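PDB 3LQK: dipicolinate synthase subunit B from Bacillus halodurans, which probably takes part in making dipicolinate, the small acid stored in Bacillus spores, as one subunit of a synthase, and belongs to the flavoprotein family. Local coordinates for residues G13-H18 with P94-S99; L87-I92 with P125-I130; F154-Q159 with Q187-V192. All coordinates share one frame; numbering follows the deposited sequence.

Contact 1. Residues G13-H18 with P94-S99; sequences GLTGSH and PMTGNS. With PO4 (phosphate ion), chain B.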
ATOM      1  N   GLY A  13      20.560  -7.448 -16.855  1.00 13.88           N
ATOM      2  CA  GLY A  13      20.150  -6.077 -17.087  1.00 14.32           C
ATOM      3  C   GLY A  13      20.813  -5.052 -16.211  1.00 13.86           C
ATOM      4  O   GLY A  13      21.008  -5.235 -15.005  1.00 14.89           O
ATOM      5  N   LEU A  14      21.152  -3.950 -16.851  1.00 14.29           N
ATOM      6  CA  LEU A  14      21.862  -2.826 -16.260  1.00 13.71           C
ATOM      7  C   LEU A  14      20.951  -1.641 -16.265  1.00 13.59           C
ATOM      8  O   LEU A  14      20.339  -1.274 -17.311  1.00 10.73           O
ATOM      9  CB  LEU A  14      23.092  -2.550 -17.096  1.00 13.85           C
ATOM     10  CG  LEU A  14      23.960  -3.803 -17.353  1.00 16.32           C
ATOM     11  CD1 LEU A  14      24.878  -3.646 -18.587  1.00 21.06           C
ATOM     12  CD2 LEU A  14      24.810  -4.045 -16.133  1.00 18.70           C
ATOM     13  N   THR A  15      20.820  -1.019 -15.113  1.00 15.21           N
ATOM     14  CA  THR A  15      20.061   0.232 -15.085  1.00 16.43           C
ATOM     15  C   THR A  15      20.920   1.424 -14.613  1.00 17.89           C
ATOM     16  O   THR A  15      21.899   1.234 -13.921  1.00 17.87           O
ATOM     17  CB  THR A  15      18.794   0.104 -14.174  1.00 16.53           C
ATOM     18  OG1 THR A  15      19.183   0.001 -12.795  1.00 13.96           O
ATOM     19  CG2 THR A  15      17.920  -1.094 -14.567  1.00 13.96           C
ATOM     20  N   GLY A  16      20.474   2.643 -14.892  1.00 20.09           N
ATOM     21  CA  GLY A  16      21.093   3.842 -14.302  1.00 23.17           C
ATOM     22  C   GLY A  16      22.221   4.355 -15.188  1.00 26.04           C
ATOM     23  O   GLY A  16      22.301   3.947 -16.333  1.00 26.11           O
ATOM     24  N   SER A  17      23.113   5.205 -14.655  1.00 29.69           N
ATOM     25  CA  SER A  17      24.246   5.771 -15.457  1.00 31.52           C
ATOM     26  C   SER A  17      25.280   4.714 -15.949  1.00 33.18           C
ATOM     27  O   SER A  17      25.730   3.833 -15.174  1.00 30.98           O
ATOM     28  CB  SER A  17      24.982   6.862 -14.673  1.00 31.79           C
ATOM     29  OG  SER A  17      26.164   7.274 -15.366  1.00 32.78           O
ATOM     30  N   HIS A  18      25.672   4.860 -17.225  1.00 35.28           N
ATOM     31  CA  HIS A  18      26.618   3.941 -17.895  1.00 37.07           C
ATOM     32  C   HIS A  18      27.937   3.794 -17.102  1.00 37.03           C
ATOM     33  O   HIS A  18      28.641   2.801 -17.238  1.00 37.77           O
ATOM     34  CB  HIS A  18      27.003   4.383 -19.341  1.00 38.28           C
ATOM     35  CG  HIS A  18      25.856   4.718 -20.274  1.00 41.70           C
ATOM     36  ND1 HIS A  18      26.009   5.599 -21.337  1.00 42.96           N
ATOM     37  CD2 HIS A  18      24.565   4.298 -20.318  1.00 45.16           C
ATOM     38  CE1 HIS A  18      24.861   5.711 -21.983  1.00 45.58           C
ATOM     39  NE2 HIS A  18      23.966   4.938 -21.382  1.00 46.07           N
ATOM     40  N   PRO A  94      23.319  -2.848 -11.655  1.00 13.92           N
ATOM     41  CA  PRO A  94      22.695  -2.228 -10.493  1.00 12.72           C
ATOM     42  C   PRO A  94      21.244  -1.971 -10.774  1.00 13.48           C
ATOM     43  O   PRO A  94      20.853  -1.782 -11.984  1.00 12.51           O
ATOM     44  CB  PRO A  94      23.484  -0.891 -10.321  1.00 14.49           C
ATOM     45  CG  PRO A  94      24.007  -0.596 -11.635  1.00 15.11           C
ATOM     46  CD  PRO A  94      24.237  -1.905 -12.342  1.00 14.37           C
HETATM   47  N   MSE A  95      20.426  -2.038  -9.709  1.00 12.27           N
HETATM   48  CA  MSE A  95      19.015  -1.594  -9.834  1.00 12.68           C
HETATM   49  C   MSE A  95      18.838  -0.281  -9.107  1.00 11.48           C
HETATM   50  O   MSE A  95      18.891  -0.228  -7.860  1.00 11.12           O
HETATM   51  CB  MSE A  95      18.020  -2.643  -9.337  1.00 12.94           C
HETATM   52  CG  MSE A  95      16.530  -2.275  -9.617  1.00 15.48           C
HETATM   53 SE   MSE A  95      15.329  -3.689  -9.021  0.75 14.05          SE
HETATM   54  CE  MSE A  95      15.596  -3.559  -7.226  1.00 17.85           C
ATOM     55  N   THR A  96      18.601   0.775  -9.891  1.00 11.10           N
ATOM     56  CA  THR A  96      18.498   2.118  -9.362  1.00 11.45           C
ATOM     57  C   THR A  96      17.168   2.312  -8.598  1.00 10.54           C
ATOM     58  O   THR A  96      16.285   1.494  -8.652  1.00 10.26           O
ATOM     59  CB  THR A  96      18.506   3.186 -10.475  1.00 12.53           C
ATOM     60  OG1 THR A  96      17.361   2.965 -11.357  1.00 13.38           O
ATOM     61  CG2 THR A  96      19.797   3.189 -11.229  1.00 14.02           C
ATOM     62  N   GLY A  97      17.041   3.433  -7.907  1.00  9.97           N
ATOM     63  CA  GLY A  97      15.838   3.744  -7.193  1.00 10.83           C
ATOM     64  C   GLY A  97      14.651   3.864  -8.116  1.00 11.39           C
ATOM     65  O   GLY A  97      13.585   3.362  -7.818  1.00 11.31           O
ATOM     66  N   ASN A  98      14.854   4.516  -9.266  1.00 11.46           N
ATOM     67  CA  ASN A  98      13.791   4.660 -10.248  1.00 10.87           C
ATOM     68  C   ASN A  98      13.344   3.304 -10.767  1.00 10.40           C
ATOM     69  O   ASN A  98      12.170   3.008 -10.776  1.00  9.71           O
ATOM     70  CB  ASN A  98      14.299   5.483 -11.434  1.00 12.73           C
ATOM     71  CG  ASN A  98      13.202   5.796 -12.397  1.00 13.61           C
ATOM     72  OD1 ASN A  98      12.148   6.377 -12.021  1.00 13.34           O
ATOM     73  ND2 ASN A  98      13.379   5.350 -13.620  1.00 12.90           N
ATOM     74  N   SER A  99      14.286   2.444 -11.172  1.00 10.46           N
ATOM     75  CA  SER A  99      13.950   1.093 -11.617  1.00 10.73           C
ATOM     76  C   SER A  99      13.290   0.250 -10.531  1.00 11.24           C
ATOM     77  O   SER A  99      12.398  -0.535 -10.807  1.00 12.66           O
ATOM     78  CB  SER A  99      15.179   0.392 -12.203  1.00 12.20           C
ATOM     79  OG  SER A  99      15.448   0.910 -13.536  1.00 16.93           O
TER
HETATM   80  P   PO4 B 200      16.818   4.380 -14.599  1.00 63.68           P
HETATM   81  O1  PO4 B 200      17.655   5.239 -13.659  1.00 63.47           O
HETATM   82  O2  PO4 B 200      16.133   5.221 -15.664  1.00 66.75           O
HETATM   83  O3  PO4 B 200      17.660   3.360 -15.352  1.00 64.99           O
HETATM   84  O4  PO4 B 200      15.748   3.668 -13.813  1.00 65.46           O

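Contact 2. Residues L87-I92 with P125-I130; sequences LDCMVI and PVVVGI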
ATOM      1  N   LEU A  87      14.658 -17.284 -20.173  1.00 15.41           N
ATOM      2  CA  LEU A  87      15.816 -17.306 -19.325  1.00 14.95           C
ATOM      3  C   LEU A  87      15.588 -18.277 -18.175  1.00 13.60           C
ATOM      4  O   LEU A  87      14.492 -18.454 -17.708  1.00 15.13           O
ATOM      5  CB  LEU A  87      16.054 -15.907 -18.744  1.00 13.18           C
ATOM      6  CG  LEU A  87      16.302 -14.813 -19.756  1.00 15.06           C
ATOM      7  CD1 LEU A  87      16.259 -13.455 -19.140  1.00 11.11           C
ATOM      8  CD2 LEU A  87      17.681 -15.027 -20.544  1.00 14.55           C
ATOM      9  N   ASP A  88      16.634 -18.870 -17.694  1.00 13.90           N
ATOM     10  CA  ASP A  88      16.616 -19.516 -16.364  1.00 15.29           C
ATOM     11  C   ASP A  88      16.680 -18.544 -15.181  1.00 14.47           C
ATOM     12  O   ASP A  88      16.279 -18.873 -14.051  1.00 14.36           O
ATOM     13  CB  ASP A  88      17.767 -20.530 -16.284  1.00 16.29           C
ATOM     14  CG  ASP A  88      17.689 -21.595 -17.413  1.00 20.62           C
ATOM     15  OD1 ASP A  88      16.626 -22.265 -17.531  1.00 21.85           O
ATOM     16  OD2 ASP A  88      18.633 -21.684 -18.245  1.00 22.57           O
ATOM     17  N   CYS A  89      17.198 -17.348 -15.418  1.00 13.88           N
ATOM     18  CA  CYS A  89      17.235 -16.361 -14.386  1.00 13.33           C
ATOM     19  C   CYS A  89      17.503 -15.019 -15.010  1.00 12.62           C
ATOM     20  O   CYS A  89      18.273 -14.889 -15.970  1.00 11.17           O
ATOM     21  CB  CYS A  89      18.375 -16.711 -13.401  1.00 13.92           C
ATOM     22  SG  CYS A  89      18.629 -15.518 -11.993  1.00 17.27           S
HETATM   23  N   MSE A  90      16.914 -13.995 -14.427  1.00 11.49           N
HETATM   24  CA  MSE A  90      17.178 -12.662 -14.855  1.00 11.34           C
HETATM   25  C   MSE A  90      17.810 -11.923 -13.705  1.00 12.27           C
HETATM   26  O   MSE A  90      17.267 -11.930 -12.592  1.00 12.99           O
HETATM   27  CB  MSE A  90      15.854 -11.998 -15.242  1.00 10.99           C
HETATM   28  CG  MSE A  90      15.936 -10.522 -15.601  1.00  9.57           C
HETATM   29 SE   MSE A  90      16.650 -10.210 -17.366  0.75  9.43          SE
HETATM   30  CE  MSE A  90      17.047  -8.362 -17.138  1.00  9.54           C
ATOM     31  N   VAL A  91      18.911 -11.237 -13.965  1.00 12.26           N
ATOM     32  CA  VAL A  91      19.573 -10.387 -12.981  1.00 12.51           C
ATOM     33  C   VAL A  91      19.342  -8.943 -13.376  1.00 13.44           C
ATOM     34  O   VAL A  91      19.406  -8.607 -14.564  1.00 13.96           O
ATOM     35  CB  VAL A  91      21.128 -10.653 -13.014  1.00 15.02           C
ATOM     36  CG1 VAL A  91      21.874  -9.818 -11.967  1.00 15.17           C
ATOM     37  CG2 VAL A  91      21.427 -12.142 -12.787  1.00 13.50           C
ATOM     38  N   ILE A  92      19.088  -8.069 -12.400  1.00 13.43           N
ATOM     39  CA  ILE A  92      19.087  -6.629 -12.606  1.00 12.98           C
ATOM     40  C   ILE A  92      20.064  -6.048 -11.622  1.00 13.22           C
ATOM     41  O   ILE A  92      19.828  -6.040 -10.387  1.00 11.55           O
ATOM     42  CB  ILE A  92      17.735  -5.977 -12.341  1.00 13.67           C
ATOM     43  CG1 ILE A  92      16.577  -6.682 -13.107  1.00 15.99           C
ATOM     44  CG2 ILE A  92      17.756  -4.462 -12.683  1.00 11.95           C
ATOM     45  CD1 ILE A  92      15.205  -6.081 -12.719  1.00 13.14           C
ATOM     46  N   PRO A 125      13.300 -17.192 -11.613  1.00 11.34           N
ATOM     47  CA  PRO A 125      13.790 -16.204 -10.659  1.00 10.51           C
ATOM     48  C   PRO A 125      14.356 -14.945 -11.222  1.00 10.62           C
ATOM     49  O   PRO A 125      15.055 -14.947 -12.268  1.00 10.55           O
ATOM     50  CB  PRO A 125      14.916 -16.950  -9.932  1.00 11.57           C
ATOM     51  CG  PRO A 125      15.407 -17.962 -10.898  1.00 11.42           C
ATOM     52  CD  PRO A 125      14.085 -18.443 -11.552  1.00 11.09           C
ATOM     53  N   VAL A 126      14.096 -13.847 -10.528  1.00 10.27           N
ATOM     54  CA  VAL A 126      14.759 -12.584 -10.821  1.00  9.57           C
ATOM     55  C   VAL A 126      15.579 -12.226  -9.612  1.00 10.57           C
ATOM     56  O   VAL A 126      15.049 -12.269  -8.481  1.00 11.52           O
ATOM     57  CB  VAL A 126      13.705 -11.422 -11.063  1.00  9.47           C
ATOM     58  CG1 VAL A 126      14.395 -10.021 -11.260  1.00  5.63           C
ATOM     59  CG2 VAL A 126      12.869 -11.776 -12.283  1.00  8.67           C
ATOM     60  N   VAL A 127      16.827 -11.824  -9.839  1.00  9.54           N
ATOM     61  CA  VAL A 127      17.784 -11.480  -8.790  1.00  8.90           C
ATOM     62  C   VAL A 127      18.157 -10.042  -8.989  1.00  9.90           C
ATOM     63  O   VAL A 127      18.581  -9.670 -10.071  1.00 10.34           O
ATOM     64  CB  VAL A 127      19.031 -12.335  -8.916  1.00  9.70           C
ATOM     65  CG1 VAL A 127      20.204 -11.813  -8.023  1.00  8.16           C
ATOM     66  CG2 VAL A 127      18.687 -13.822  -8.647  1.00  9.09           C
ATOM     67  N   VAL A 128      18.011  -9.221  -7.953  1.00 10.56           N
ATOM     68  CA  VAL A 128      18.247  -7.791  -8.040  1.00 10.68           C
ATOM     69  C   VAL A 128      19.377  -7.347  -7.107  1.00 10.63           C
ATOM     70  O   VAL A 128      19.514  -7.848  -5.998  1.00  9.17           O
ATOM     71  CB  VAL A 128      16.930  -6.955  -7.736  1.00 12.65           C
ATOM     72  CG1 VAL A 128      15.799  -7.323  -8.734  1.00 12.36           C
ATOM     73  CG2 VAL A 128      16.443  -7.152  -6.404  1.00 13.97           C
ATOM     74  N   GLY A 129      20.205  -6.430  -7.606  1.00 10.75           N
ATOM     75  CA  GLY A 129      21.226  -5.716  -6.818  1.00 12.12           C
ATOM     76  C   GLY A 129      20.901  -4.250  -6.637  1.00 11.55           C
ATOM     77  O   GLY A 129      21.170  -3.421  -7.533  1.00 13.50           O
ATOM     78  N   ILE A 130      20.297  -3.889  -5.519  1.00 12.13           N
ATOM     79  CA  ILE A 130      19.882  -2.522  -5.314  1.00 12.88           C
ATOM     80  C   ILE A 130      21.040  -1.586  -5.206  1.00 12.41           C
ATOM     81  O   ILE A 130      22.100  -1.951  -4.799  1.00  9.63           O
ATOM     82  CB  ILE A 130      19.037  -2.226  -4.047  1.00 13.83           C
ATOM     83  CG1 ILE A 130      19.126  -3.311  -3.050  1.00 17.71           C
ATOM     84  CG2 ILE A 130      17.638  -1.775  -4.392  1.00 15.00           C
ATOM     85  CD1 ILE A 130      20.256  -3.155  -2.272  1.00 16.91           C
TER

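Contact 3. Residues F154-Q159 with Q187-V192; sequences FIPFGQ and QQYQPV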
ATOM      1  N   PHE A 154      17.266 -11.052  -3.650  1.00  9.88           N
ATOM      2  CA  PHE A 154      18.181  -9.916  -3.508  1.00 10.31           C
ATOM      3  C   PHE A 154      19.639 -10.331  -3.267  1.00 10.27           C
ATOM      4  O   PHE A 154      19.916 -11.223  -2.442  1.00 10.84           O
ATOM      5  CB  PHE A 154      17.704  -9.004  -2.361  1.00 10.46           C
ATOM      6  CG  PHE A 154      16.592  -8.056  -2.741  1.00  9.24           C
ATOM      7  CD1 PHE A 154      15.317  -8.521  -3.006  1.00 12.07           C
ATOM      8  CD2 PHE A 154      16.832  -6.685  -2.869  1.00 14.96           C
ATOM      9  CE1 PHE A 154      14.310  -7.671  -3.366  1.00 12.94           C
ATOM     10  CE2 PHE A 154      15.815  -5.813  -3.275  1.00 13.79           C
ATOM     11  CZ  PHE A 154      14.556  -6.300  -3.491  1.00 14.08           C
ATOM     12  N   ILE A 155      20.563  -9.751  -4.047  1.00  9.71           N
ATOM     13  CA  ILE A 155      21.963  -9.865  -3.784  1.00  9.11           C
ATOM     14  C   ILE A 155      22.132  -9.177  -2.411  1.00 10.12           C
ATOM     15  O   ILE A 155      21.565  -8.116  -2.166  1.00 10.53           O
ATOM     16  CB  ILE A 155      22.816  -9.132  -4.803  1.00  9.89           C
ATOM     17  CG1 ILE A 155      22.588  -9.653  -6.243  1.00 10.14           C
ATOM     18  CG2 ILE A 155      24.324  -9.176  -4.415  1.00  8.58           C
ATOM     19  CD1 ILE A 155      23.273  -8.757  -7.324  1.00 12.03           C
ATOM     20  N   PRO A 156      22.865  -9.804  -1.504  1.00  9.30           N
ATOM     21  CA  PRO A 156      22.971  -9.265  -0.174  1.00  9.73           C
ATOM     22  C   PRO A 156      23.397  -7.824  -0.211  1.00  9.19           C
ATOM     23  O   PRO A 156      24.228  -7.424  -1.067  1.00  9.37           O
ATOM     24  CB  PRO A 156      24.079 -10.147   0.459  1.00 10.24           C
ATOM     25  CG  PRO A 156      23.832 -11.436  -0.116  1.00 11.44           C
ATOM     26  CD  PRO A 156      23.396 -11.177  -1.565  1.00  9.49           C
ATOM     27  N   PHE A 157      22.855  -7.036   0.697  1.00  9.93           N
ATOM     28  CA  PHE A 157      23.043  -5.583   0.655  1.00 10.09           C
ATOM     29  C   PHE A 157      23.181  -4.953   2.093  1.00 11.38           C
ATOM     30  O   PHE A 157      22.943  -5.602   3.135  1.00 11.51           O
ATOM     31  CB  PHE A 157      21.887  -4.952  -0.120  1.00 10.46           C
ATOM     32  CG  PHE A 157      20.504  -5.198   0.523  1.00 11.26           C
ATOM     33  CD1 PHE A 157      20.036  -4.395   1.552  1.00 10.42           C
ATOM     34  CD2 PHE A 157      19.701  -6.224   0.091  1.00 10.75           C
ATOM     35  CE1 PHE A 157      18.795  -4.631   2.140  1.00 12.58           C
ATOM     36  CE2 PHE A 157      18.446  -6.419   0.662  1.00 14.55           C
ATOM     37  CZ  PHE A 157      18.015  -5.639   1.688  1.00 12.19           C
ATOM     38  N   GLY A 158      23.487  -3.670   2.125  1.00 10.90           N
ATOM     39  CA  GLY A 158      23.751  -2.983   3.378  1.00 11.52           C
ATOM     40  C   GLY A 158      23.896  -1.510   3.137  1.00 10.69           C
ATOM     41  O   GLY A 158      23.866  -1.067   1.988  1.00 10.99           O
ATOM     42  N   GLN A 159      24.078  -0.751   4.214  1.00 11.48           N
ATOM     43  CA  GLN A 159      24.248   0.677   4.093  1.00 12.60           C
ATOM     44  C   GLN A 159      25.670   0.969   3.651  1.00 14.25           C
ATOM     45  O   GLN A 159      26.633   0.555   4.309  1.00 14.42           O
ATOM     46  CB  GLN A 159      24.028   1.366   5.393  1.00 13.11           C
ATOM     47  CG  GLN A 159      22.602   1.364   5.897  1.00 13.20           C
ATOM     48  CD  GLN A 159      22.502   2.090   7.247  1.00 13.15           C
ATOM     49  OE1 GLN A 159      22.800   1.531   8.315  1.00 10.68           O
ATOM     50  NE2 GLN A 159      22.055   3.343   7.191  1.00  7.33           N
ATOM     51  N   GLN A 187      15.581 -20.283  -3.396  1.00 15.63           N
ATOM     52  CA  GLN A 187      15.964 -19.745  -2.075  1.00 15.99           C
ATOM     53  C   GLN A 187      16.638 -18.371  -2.187  1.00 14.41           C
ATOM     54  O   GLN A 187      17.385 -18.105  -3.161  1.00 13.13           O
ATOM     55  CB  GLN A 187      16.977 -20.686  -1.351  1.00 16.99           C
ATOM     56  CG  GLN A 187      16.590 -22.150  -1.156  1.00 22.39           C
ATOM     57  CD  GLN A 187      15.307 -22.323  -0.343  1.00 32.53           C
ATOM     58  OE1 GLN A 187      14.932 -21.450   0.450  1.00 36.04           O
ATOM     59  NE2 GLN A 187      14.609 -23.459  -0.546  1.00 38.88           N
ATOM     60  N   GLN A 188      16.389 -17.545  -1.175  1.00 11.39           N
ATOM     61  CA  GLN A 188      17.122 -16.352  -0.883  1.00 11.02           C
ATOM     62  C   GLN A 188      18.442 -16.739  -0.192  1.00 11.32           C
ATOM     63  O   GLN A 188      18.430 -17.355   0.857  1.00  9.99           O
ATOM     64  CB  GLN A 188      16.319 -15.431   0.080  1.00 10.47           C
ATOM     65  CG  GLN A 188      17.068 -14.189   0.514  1.00  8.92           C
ATOM     66  CD  GLN A 188      17.535 -13.281  -0.680  1.00  5.52           C
ATOM     67  OE1 GLN A 188      16.715 -12.748  -1.426  1.00  8.95           O
ATOM     68  NE2 GLN A 188      18.838 -13.092  -0.813  1.00  6.56           N
ATOM     69  N   TYR A 189      19.561 -16.311  -0.771  1.00 11.18           N
ATOM     70  CA  TYR A 189      20.880 -16.507  -0.209  1.00 10.53           C
ATOM     71  C   TYR A 189      21.024 -15.661   1.046  1.00 11.67           C
ATOM     72  O   TYR A 189      20.561 -14.507   1.093  1.00 10.85           O
ATOM     73  CB  TYR A 189      21.945 -16.126  -1.263  1.00 10.07           C
ATOM     74  CG  TYR A 189      23.380 -16.283  -0.809  1.00  9.85           C
ATOM     75  CD1 TYR A 189      23.984 -17.532  -0.641  1.00  9.65           C
ATOM     76  CD2 TYR A 189      24.127 -15.177  -0.566  1.00 14.09           C
ATOM     77  CE1 TYR A 189      25.360 -17.634  -0.204  1.00 13.65           C
ATOM     78  CE2 TYR A 189      25.446 -15.248  -0.148  1.00 16.28           C
ATOM     79  CZ  TYR A 189      26.054 -16.448   0.051  1.00 13.71           C
ATOM     80  OH  TYR A 189      27.326 -16.370   0.471  1.00 16.73           O
ATOM     81  N   GLN A 190      21.686 -16.226   2.055  1.00 12.03           N
ATOM     82  CA  GLN A 190      21.745 -15.658   3.380  1.00 12.88           C
ATOM     83  C   GLN A 190      23.136 -15.563   3.839  1.00 13.33           C
ATOM     84  O   GLN A 190      23.929 -16.394   3.473  1.00 15.23           O
ATOM     85  CB  GLN A 190      20.994 -16.537   4.354  1.00 13.33           C
ATOM     86  CG  GLN A 190      19.477 -16.554   4.181  1.00 13.03           C
ATOM     87  CD  GLN A 190      18.777 -15.184   4.317  1.00 13.64           C
ATOM     88  OE1 GLN A 190      17.603 -15.029   3.876  1.00 11.00           O
ATOM     89  NE2 GLN A 190      19.444 -14.212   4.913  1.00  8.24           N
ATOM     90  N   PRO A 191      23.490 -14.544   4.648  1.00 14.50           N
ATOM     91  CA  PRO A 191      22.747 -13.425   5.136  1.00 12.96           C
ATOM     92  C   PRO A 191      22.472 -12.432   4.033  1.00 12.70           C
ATOM     93  O   PRO A 191      23.328 -12.100   3.247  1.00 13.02           O
ATOM     94  CB  PRO A 191      23.664 -12.842   6.210  1.00 14.10           C
ATOM     95  CG  PRO A 191      25.070 -13.257   5.817  1.00 16.16           C
ATOM     96  CD  PRO A 191      24.858 -14.612   5.227  1.00 15.29           C
ATOM     97  N   VAL A 192      21.234 -11.969   3.945  1.00 12.66           N
ATOM     98  CA  VAL A 192      20.877 -11.004   2.964  1.00 10.98           C
ATOM     99  C   VAL A 192      21.268  -9.614   3.416  1.00 11.47           C
ATOM    100  O   VAL A 192      21.429  -8.713   2.602  1.00 11.03           O
ATOM    101  CB  VAL A 192      19.388 -11.128   2.580  1.00 12.40           C
ATOM    102  CG1 VAL A 192      18.486 -10.864   3.812  1.00  8.29           C
ATOM    103  CG2 VAL A 192      19.057 -10.211   1.355  1.00  9.60           C
TER

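Contact 1. Residues G13-H18 with P94-S99
Thr15 and Thr96 meet with matching first torsions: in each, OG1 lies between the backbone N and the carbonyl carbon (chi1 69° and 61°), which turns Thr15 OG1 into the bend of residues 94-96. Thr15 OG1 donates to Pro94 O at 2.6 Å, tilted from the carbonyl plane, and accepts from Thr96 N at 3.1 Å. Pro94 O is gripped a second time by Thr15 N at 3.2 Å, near the line of the C=O though bent at the hydrogen (144°). One threonine thus ties the loop after strand 9-13 to the corner that follows the cis peptide before Pro94. Thr96 CG2 lies 3.4 Å from Gly16 CA, an approach open to a glycine, since a side chain there would run into this methyl; the backbone angles call for glycine as well. As N-cap of helix 97-104, Thr96 OG1 accepts from Ser99 N at 3.1 Å. The phosphate ion sits at this helix start: Gly16 N donates to its O3, while Ser99 OG, at 2.8 Å, and Asn98 ND2, at 2.9 Å, both hold its O4. Asn98 OD1 accepts from Thr108 N of a second subunit, so both ends of the amide are held. Uncharged donors and the positive end of a helix would favour an anion; although this ion is probably from the crystallisation liquor, its place is consistent with a flavin-phosphate pocket.

Contact 2. Residues L87-I92 with P125-I130
Met90, a selenomethionine, and Val127 join two neighbouring parallel strands by a backbone bond in which Val127 N donates to Met90 O at 2.8 Å. The ladder runs in the staggered way of parallel sheets, with Met90 and Ile92 each bonded through N and O to residues on both sides of their bridge partner. Met90 N reaches Pro125 O at 3.0 Å, Ile92 N reaches Val127 O at 2.9 Å, and Gly129 N closes the series on Ile92 O. The strand axes approach to 4.6 Å and diverge by only 13°, and CA-H...O contacts, such as Val126 CA to Met90 O at 3.1 Å, fill the intervals.

Side chains meet less closely than the backbones. Ile92 CD1 lies between the CG1 methyls of Val126 and Val128, 4.2 Å from the latter, on the face covered by helix 111-121. On the other face, where helix 176-184 packs on Val91 and Val127, Cys89 SG stands anti to its own N (chi1 178°) and touches Val127 CG2 at 3.8 Å. The looser margin is at the start of the strands: Asp88 is partly exposed, meets the proline only through its carbonyl, with Asp88 O 3.4 Å from Pro125 CD, while its OD2 accepts from His9 N, on strand 9-13.

The two strands and the helices between them form a beta-alpha-beta crossover of the flavoprotein core. Polar bonding is confined to the backbone ladder and the side chains across it are apolar, so direction and register rest on the main chain.

Contact 3. Residues F154-Q159 with Q187-V192
Gln188 NE2 makes the shortest polar bond here, 2.7 Å to Phe154 O, and spends a second N-H on Tyr189 O of its own segment at 2.9 Å. Both acceptors lie near the plane of the amide and are met on a carbonyl lone pair. The same amide takes the remaining backbone group of Phe154: Phe154 N donates to Gln188 OE1 at 2.9 Å, almost perfectly straight at 177°. With CG anti to the backbone N (chi1 176°) and a bend at the next bond (chi2 58°), the side chain doubles back to lay its amide along the strand, where it does the work of a neighbouring peptide. An alanine here would remove that amide and is likely to leave Phe154 N and Phe154 O without their mates and Tyr189 O without this donor.

In the fold, this is the C-terminal tail, after helix 176-184, returning alongside strand 152-159 of the central, mostly parallel sheet, on the side away from strand 126-132 at Phe154. Past the cis peptide before Pro191 the main chain itself takes over: Phe157 N donates to Val192 O at 2.9 Å. That oxygen also lies over one face of the Phe157 ring, toward its rim.

Apolar groups fill in around these bonds. Val192 CG2 touches Phe157 CE2 at 3.9 Å, the two side chains lying alongside and pointing the same way, and it also nears Phe154 CB. Pro156 CG comes to the edge of the Tyr189 ring, 3.8 Å from CD2, with the side chains crossing at about a right angle. Beyond them, Val192 packs on Leu136 of a third subunit, and Gln159 OE1 accepts from Leu193 N of that subunit.

Overall arrangement
All three contacts reach one sheet. Contact 1 and contact 2 share strand 89-95, their centres about 13 Å apart, and they touch directly: Met95 N lies 2.7 Å from Gly129 O and Gly13 N lies 2.8 Å from Val91 O, both probable hydrogen bonds. Contact 3 stands on the next strand, about 13 Å from contact 2 between centres, with Ile155 N 2.9 Å from Val128 O. Contacts 1 and 3 do not touch; their centres are about 18 Å apart. The phosphate lies at contact 1, where strand 89-95 gives way to a helix; contact 2 is the pairing of that same strand further back in the sheet, while contact 3 faces a third subunit.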